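Local atomic coordinates of ABC transporter, substrate binding protein (Agrobacterium tumefaciens, PDB entry 3C9H), a protein that probably captures a solute in the periplasm and delivers it to an ABC transporter, and binds a magnesium ion in the crystal. Residues G196-W199 / S200-A204; P304-G308 / E309-N313; S217-L220 / E221-D225. All coordinates share one frame; numbering follows the deposited sequence.

Contact 1. Residues G196-W199 / S200-A204; sequences GDIW and SVIKA
D197, just ahead of helix 198-207, meets S200 in its first turn, where a serine reaches back to the residue three before it. S200 OG stands 2.7 Å from the backbone D197 O and equally 2.7 Å from the carboxylate D197 OD2. Its single proton can serve only one of these acceptors at a time, and the positions do not tell which. Serine suits the place because its hydroxyl is short: with chi1 at 63° OG lies between its own backbone N and carbonyl carbon, close to the chain it answers. D197 CG, opposite the backbone N (chi1 -160°), brings OD2 round to the same hydroxyl.

The regular helical ladder starts next to this pair, I202 N donating to I198 O at 3.0 Å and K203 N to W199 O at 2.8 Å. On the apolar side I198 CD1 rests against V201 CB at 3.9 Å. W199 and I202 run side by side in the same direction, W199 CE3 lying 4.1 Å from I202 CG1, while I198 CG2 sits 3.7 Å above the plane of the W199 ring, offset toward its rim.

These large apolar residues fill the space between helices. R347 of helix 338-353 makes a cation-pi contact with W199, and W348, A351 and L352 pack on I202; M188 of helix 183-194 also touches I202, and V159 of helix 155-164 meets V201. K203 NZ hydrogen-bonds S354 OG, and on the way its methylene K203 CG passes 3.2 Å from W199 O.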
loop_
_atom_site.group_PDB
_atom_site.type_symbol
_atom_site.label_atom_id
_atom_site.label_comp_id
_atom_site.label_asym_id
_atom_site.label_seq_id
_atom_site.Cartn_x
_atom_site.Cartn_y
_atom_site.Cartn_z
ATOM N N GLY A 196 -10.351 1.836 -19.704
ATOM C CA GLY A 196 -10.215 0.907 -20.819
ATOM C C GLY A 196 -8.893 1.137 -21.521
ATOM O O GLY A 196 -8.122 0.189 -21.749
ATOM N N ASP A 197 -8.619 2.410 -21.821
ATOM C CA ASP A 197 -7.389 2.815 -22.504
ATOM C C ASP A 197 -6.233 3.162 -21.541
ATOM O O ASP A 197 -5.493 4.137 -21.760
ATOM C CB ASP A 197 -7.687 3.997 -23.438
ATOM C CG ASP A 197 -6.633 4.174 -24.515
ATOM O OD1 ASP A 197 -6.005 3.165 -24.899
ATOM O OD2 ASP A 197 -6.425 5.320 -24.978
ATOM N N ILE A 198 -6.057 2.359 -20.489
ATOM C CA ILE A 198 -4.868 2.492 -19.648
ATOM C C ILE A 198 -3.610 2.198 -20.450
ATOM O O ILE A 198 -2.528 2.699 -20.135
ATOM C CB ILE A 198 -4.907 1.553 -18.383
ATOM C CG1 ILE A 198 -3.750 1.875 -17.426
ATOM C CG2 ILE A 198 -4.840 0.091 -18.773
ATOM C CD1 ILE A 198 -3.675 3.327 -16.987
ATOM N N TRP A 199 -3.749 1.382 -21.493
ATOM C CA TRP A 199 -2.588 0.962 -22.273
ATOM C C TRP A 199 -1.962 2.112 -23.061
ATOM O O TRP A 199 -0.752 2.143 -23.250
ATOM C CB TRP A 199 -2.952 -0.234 -23.167
ATOM C CG TRP A 199 -3.442 -1.347 -22.312
ATOM C CD1 TRP A 199 -4.729 -1.758 -22.142
ATOM C CD2 TRP A 199 -2.647 -2.127 -21.430
ATOM N NE1 TRP A 199 -4.778 -2.780 -21.229
ATOM C CE2 TRP A 199 -3.510 -3.026 -20.775
ATOM C CE3 TRP A 199 -1.281 -2.160 -21.132
ATOM C CZ2 TRP A 199 -3.053 -3.947 -19.841
ATOM C CZ3 TRP A 199 -0.829 -3.076 -20.216
ATOM C CH2 TRP A 199 -1.716 -3.959 -19.576
ATOM N N SER A 200 -2.776 3.073 -23.477
ATOM C CA SER A 200 -2.228 4.302 -24.065
ATOM C C SER A 200 -1.335 5.040 -23.051
ATOM O O SER A 200 -0.275 5.572 -23.419
ATOM C CB SER A 200 -3.341 5.213 -24.595
ATOM O OG SER A 200 -4.188 5.656 -23.543
ATOM N N VAL A 201 -1.756 5.056 -21.784
ATOM C CA VAL A 201 -0.932 5.632 -20.714
ATOM C C VAL A 201 0.380 4.853 -20.547
ATOM O O VAL A 201 1.446 5.448 -20.532
ATOM C CB VAL A 201 -1.678 5.699 -19.347
ATOM C CG1 VAL A 201 -0.762 6.289 -18.241
ATOM C CG2 VAL A 201 -2.979 6.511 -19.471
ATOM N N ILE A 202 0.297 3.527 -20.449
ATOM C CA ILE A 202 1.495 2.696 -20.282
ATOM C C ILE A 202 2.447 2.877 -21.468
ATOM O O ILE A 202 3.657 3.061 -21.299
ATOM C CB ILE A 202 1.131 1.184 -20.098
ATOM C CG1 ILE A 202 0.182 0.995 -18.912
ATOM C CG2 ILE A 202 2.380 0.343 -19.871
ATOM C CD1 ILE A 202 0.587 1.815 -17.688
ATOM N N LYS A 203 1.890 2.855 -22.672
ATOM C CA LYS A 203 2.686 3.084 -23.888
ATOM C C LYS A 203 3.376 4.454 -23.870
ATOM O O LYS A 203 4.588 4.529 -24.060
ATOM C CB LYS A 203 1.820 2.921 -25.140
ATOM C CG LYS A 203 1.439 1.459 -25.412
ATOM C CD LYS A 203 0.317 1.331 -26.455
ATOM C CE LYS A 203 -0.110 -0.149 -26.695
ATOM N NZ LYS A 203 0.993 -1.020 -27.290
ATOM N N ALA A 204 2.619 5.518 -23.594
ATOM C CA ALA A 204 3.205 6.866 -23.457
ATOM C C ALA A 204 4.359 6.898 -22.451
ATOM O O ALA A 204 5.382 7.539 -22.704
ATOM C CB ALA A 204 2.147 7.887 -23.074
#

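Contact 2. Residues P304-G308 / E309-N313; sequences PEVAG and ENTAN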
loop_
_atom_site.group_PDB
_atom_site.type_symbol
_atom_site.label_atom_id
_atom_site.label_comp_id
_atom_site.label_asym_id
_atom_site.label_seq_id
_atom_site.Cartn_x
_atom_site.Cartn_y
_atom_site.Cartn_z
ATOM N N PRO A 304 -14.867 2.811 12.442
ATOM C CA PRO A 304 -16.044 3.660 12.567
ATOM C C PRO A 304 -15.989 4.551 13.830
ATOM O O PRO A 304 -16.819 5.445 13.993
ATOM C CB PRO A 304 -17.204 2.652 12.618
ATOM C CG PRO A 304 -16.621 1.391 13.152
ATOM C CD PRO A 304 -15.170 1.383 12.700
ATOM N N GLU A 305 -15.024 4.309 14.708
ATOM C CA GLU A 305 -14.806 5.140 15.888
ATOM C C GLU A 305 -13.953 6.384 15.677
ATOM O O GLU A 305 -13.831 7.192 16.597
ATOM C CB GLU A 305 -14.128 4.315 16.973
ATOM C CG GLU A 305 -14.912 3.111 17.399
ATOM C CD GLU A 305 -14.252 2.439 18.579
ATOM O OE1 GLU A 305 -13.178 1.794 18.401
ATOM O OE2 GLU A 305 -14.786 2.591 19.692
ATOM N N VAL A 306 -13.348 6.546 14.503
ATOM C CA VAL A 306 -12.454 7.678 14.258
ATOM C C VAL A 306 -13.098 8.703 13.295
ATOM O O VAL A 306 -13.598 8.347 12.226
ATOM C CB VAL A 306 -11.062 7.180 13.776
ATOM C CG1 VAL A 306 -10.089 8.349 13.502
ATOM C CG2 VAL A 306 -10.479 6.199 14.809
ATOM N N ALA A 307 -13.112 9.967 13.728
ATOM C CA ALA A 307 -13.695 11.088 12.969
ATOM C C ALA A 307 -12.587 11.991 12.472
ATOM O O ALA A 307 -11.488 11.967 13.003
ATOM C CB ALA A 307 -14.665 11.896 13.850
ATOM N N GLY A 308 -12.873 12.763 11.432
ATOM C CA GLY A 308 -11.928 13.757 10.920
ATOM C C GLY A 308 -11.675 13.587 9.439
ATOM O O GLY A 308 -12.308 12.759 8.784
ATOM N N GLU A 309 -10.746 14.374 8.904
ATOM C CA GLU A 309 -10.554 14.423 7.452
ATOM C C GLU A 309 -9.782 13.208 6.928
ATOM O O GLU A 309 -10.054 12.722 5.824
ATOM C CB GLU A 309 -9.911 15.754 7.030
ATOM C CG GLU A 309 -8.429 15.872 7.242
ATOM C CD GLU A 309 -7.846 17.148 6.604
ATOM O OE1 GLU A 309 -8.465 18.237 6.732
ATOM O OE2 GLU A 309 -6.765 17.057 5.980
ATOM N N ASN A 310 -8.842 12.699 7.730
ATOM C CA ASN A 310 -8.085 11.500 7.349
ATOM C C ASN A 310 -8.858 10.246 7.765
ATOM O O ASN A 310 -8.394 9.453 8.586
ATOM C CB ASN A 310 -6.669 11.496 7.958
ATOM C CG ASN A 310 -5.664 12.230 7.114
ATOM O OD1 ASN A 310 -4.557 12.533 7.582
ATOM N ND2 ASN A 310 -6.025 12.534 5.874
ATOM N N THR A 311 -10.049 10.090 7.192
ATOM C CA THR A 311 -10.856 8.895 7.387
ATOM C C THR A 311 -11.478 8.485 6.059
ATOM O O THR A 311 -11.702 9.331 5.187
ATOM C CB THR A 311 -11.947 9.122 8.450
ATOM O OG1 THR A 311 -12.894 10.090 7.968
ATOM C CG2 THR A 311 -11.323 9.600 9.765
ATOM N N ALA A 312 -11.756 7.193 5.902
ATOM C CA ALA A 312 -12.458 6.701 4.716
ATOM C C ALA A 312 -13.835 7.366 4.548
ATOM O O ALA A 312 -14.192 7.766 3.441
ATOM C CB ALA A 312 -12.597 5.183 4.742
ATOM N N ASN A 313 -14.589 7.509 5.640
ATOM C CA ASN A 313 -15.910 8.179 5.587
ATOM C C ASN A 313 -15.840 9.585 4.977
ATOM O O ASN A 313 -16.561 9.894 4.021
ATOM C CB ASN A 313 -16.551 8.239 6.991
ATOM C CG ASN A 313 -18.000 8.730 6.960
ATOM O OD1 ASN A 313 -18.826 8.220 6.181
ATOM N ND2 ASN A 313 -18.329 9.707 7.829
#
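T311 reaches back to G308 with a side-chain hydrogen bond, T311 OG1 donating to G308 O over 2.9 Å. The hydroxyl approaches the carbonyl at a C=O...O angle of 153°, somewhat tilted from the carbonyl plane. It owes this position to chi1 of 66°, which sets OG1 between the backbone N and the carbonyl carbon of T311 and leaves CG2 for a separate, apolar task. T314 OG1 lies within bonding reach of both T311 OG1 and G308 O; with two hydroxyl protons among three contacts, not all can be made at once.

T311 N makes a weak hydrogen bond to E309 O at 3.0 Å, closing an inverse gamma turn centred on N310. N310 and A312 in turn share backbone hydrogen bonds with A301, which ties the turn to the chain ahead of it.

The motif built here is a helix N-cap: T311 is the residue right before helix 312-319, and its side chain caps a backbone N in the first turn, just past N313. Threonine suits the post because one branch carries the capping oxygen and the other a methyl group.

Van der Waals contacts use that methyl. T311 CG2 lies 3.6 Å from V306 O, 3.8 Å from A307 C and 4.1 Å from V306 CG1, the two side chains crossing at a slant. V306 also packs on Q290, T291 and R295 of helix 287-296, as befits a buried branched residue.

Steric demands explain G308. Its phi of 127° would press a beta carbon against the carbonyl O of A307, so the chain can bend this way here because glycine carries none.

Contact 3. Residues S217-L220 / E221-D225; sequences SAIL and ERVSD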
loop_
_atom_site.group_PDB
_atom_site.type_symbol
_atom_site.label_atom_id
_atom_site.label_comp_id
_atom_site.label_asym_id
_atom_site.label_seq_id
_atom_site.Cartn_x
_atom_site.Cartn_y
_atom_site.Cartn_z
ATOM N N SER A 217 9.027 4.968 -1.928
ATOM C CA SER A 217 10.100 5.774 -1.331
ATOM C C SER A 217 11.238 6.054 -2.323
ATOM O O SER A 217 11.756 7.171 -2.347
ATOM C CB SER A 217 10.652 5.132 -0.068
ATOM O OG SER A 217 11.126 3.843 -0.383
ATOM N N ALA A 218 11.625 5.062 -3.134
ATOM C CA ALA A 218 12.673 5.258 -4.157
ATOM C C ALA A 218 12.267 6.345 -5.168
ATOM O O ALA A 218 13.073 7.167 -5.609
ATOM C CB ALA A 218 12.998 3.936 -4.902
ATOM N N ILE A 219 11.008 6.326 -5.554
ATOM C CA ILE A 219 10.507 7.299 -6.516
ATOM C C ILE A 219 10.426 8.669 -5.837
ATOM O O ILE A 219 10.900 9.649 -6.374
ATOM C CB ILE A 219 9.162 6.873 -7.094
ATOM C CG1 ILE A 219 9.318 5.591 -7.934
ATOM C CG2 ILE A 219 8.549 8.040 -7.909
ATOM C CD1 ILE A 219 7.972 4.920 -8.317
ATOM N N LEU A 220 9.906 8.710 -4.619
ATOM C CA LEU A 220 9.797 9.961 -3.889
ATOM C C LEU A 220 11.143 10.645 -3.698
ATOM O O LEU A 220 11.247 11.856 -3.940
ATOM C CB LEU A 220 9.052 9.761 -2.567
ATOM C CG LEU A 220 7.539 9.585 -2.750
ATOM C CD1 LEU A 220 6.937 8.964 -1.513
ATOM C CD2 LEU A 220 6.843 10.921 -3.096
ATOM N N GLU A 221 12.181 9.899 -3.328
ATOM C CA GLU A 221 13.528 10.518 -3.194
ATOM C C GLU A 221 13.987 11.183 -4.482
ATOM O O GLU A 221 14.549 12.263 -4.427
ATOM C CB GLU A 221 14.614 9.581 -2.606
ATOM C CG GLU A 221 14.673 8.189 -3.119
ATOM C CD GLU A 221 15.421 7.212 -2.168
ATOM O OE1 GLU A 221 14.877 6.827 -1.083
ATOM O OE2 GLU A 221 16.538 6.799 -2.549
ATOM N N ARG A 222 13.685 10.583 -5.626
ATOM C CA ARG A 222 14.144 11.077 -6.921
ATOM C C ARG A 222 13.310 12.252 -7.475
ATOM O O ARG A 222 13.845 13.142 -8.157
ATOM C CB ARG A 222 14.234 9.930 -7.918
ATOM C CG ARG A 222 15.440 8.992 -7.636
ATOM C CD ARG A 222 15.293 7.632 -8.306
ATOM N NE ARG A 222 16.424 6.757 -7.990
ATOM C CZ ARG A 222 16.649 6.198 -6.804
ATOM N NH1 ARG A 222 15.809 6.368 -5.781
ATOM N NH2 ARG A 222 17.732 5.442 -6.636
ATOM N N VAL A 223 12.010 12.239 -7.199
ATOM C CA VAL A 223 11.130 13.382 -7.487
ATOM C C VAL A 223 11.506 14.555 -6.585
ATOM O O VAL A 223 11.539 15.685 -7.049
ATOM C CB VAL A 223 9.612 13.018 -7.350
ATOM C CG1 VAL A 223 8.699 14.269 -7.474
ATOM C CG2 VAL A 223 9.234 11.966 -8.434
ATOM N N SER A 224 11.858 14.270 -5.334
ATOM C CA SER A 224 12.128 15.298 -4.322
ATOM C C SER A 224 13.242 16.234 -4.736
ATOM O O SER A 224 13.144 17.444 -4.540
ATOM C CB SER A 224 12.512 14.662 -2.976
ATOM O OG SER A 224 12.344 15.577 -1.917
ATOM N N ASP A 225 14.299 15.666 -5.307
ATOM C CA ASP A 225 15.452 16.447 -5.699
ATOM C C ASP A 225 15.531 16.652 -7.207
ATOM O O ASP A 225 16.575 16.979 -7.737
ATOM C CB ASP A 225 16.738 15.817 -5.167
ATOM C CG ASP A 225 17.030 14.481 -5.780
ATOM O OD1 ASP A 225 16.411 14.123 -6.800
ATOM O OD2 ASP A 225 17.904 13.789 -5.238
#
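The R222 guanidinium meets A218 O at its edge, with the oxygen near the guanidinium plane. NH1 donates to A218 O over 2.9 Å with an N-H...O angle of 149°, but comes to the carbonyl well off its axis, the C=O...N angle being 117°. The E221 carboxylate is the second flat group: E221 OE2 forms a salt bridge with the same R222 NH1 at 3.3 Å, though the hydrogen bond within it is weak. One nitrogen therefore serves both a helix carbonyl and a charged neighbour, a task for which arginine has the length, and NH1 its two N-H bonds.

E221 is turned back along helix 216-224 by its chi1 of 44°, which places CG 3.1 Å from A218 O and 3.2 Å from S217 O. Beneath this polar side the helix ladder runs on, V223 N donating to I219 O at 2.9 Å. On the buried flank the branched residues meet, I219 CG2 against V223 CG2 at 4.0 Å.

S217 at the start of this turn lies close to the magnesium site: its side chain is about 4 Å from that of D43, a magnesium ligand. The helix lies among strand 211-213, whose Y213 touches A218, I219 and R222, strand 230-235, whose I234 meets I219 and L220, and helix 236-245, where W242 touches L220, E221 and S224.

In the fold
From the N terminus the order is contact 1, contact 3, contact 2, and the three stand in series: none nests in or crosses another. Each is local, linking residues a few positions apart, and none closes a long loop. Contact 1 starts helix 198-207 and joins it to helices 155-164, 183-194 and 338-353. Contact 3 follows through strand 211-213 and runs to the end of helix 216-224, beside the magnesium site, joining that helix to strands 211-213 and 230-235 and to helix 236-245. Contact 2 comes last, packing its loop on helix 287-296 and leading into helix 312-319. No two of the contacts touch.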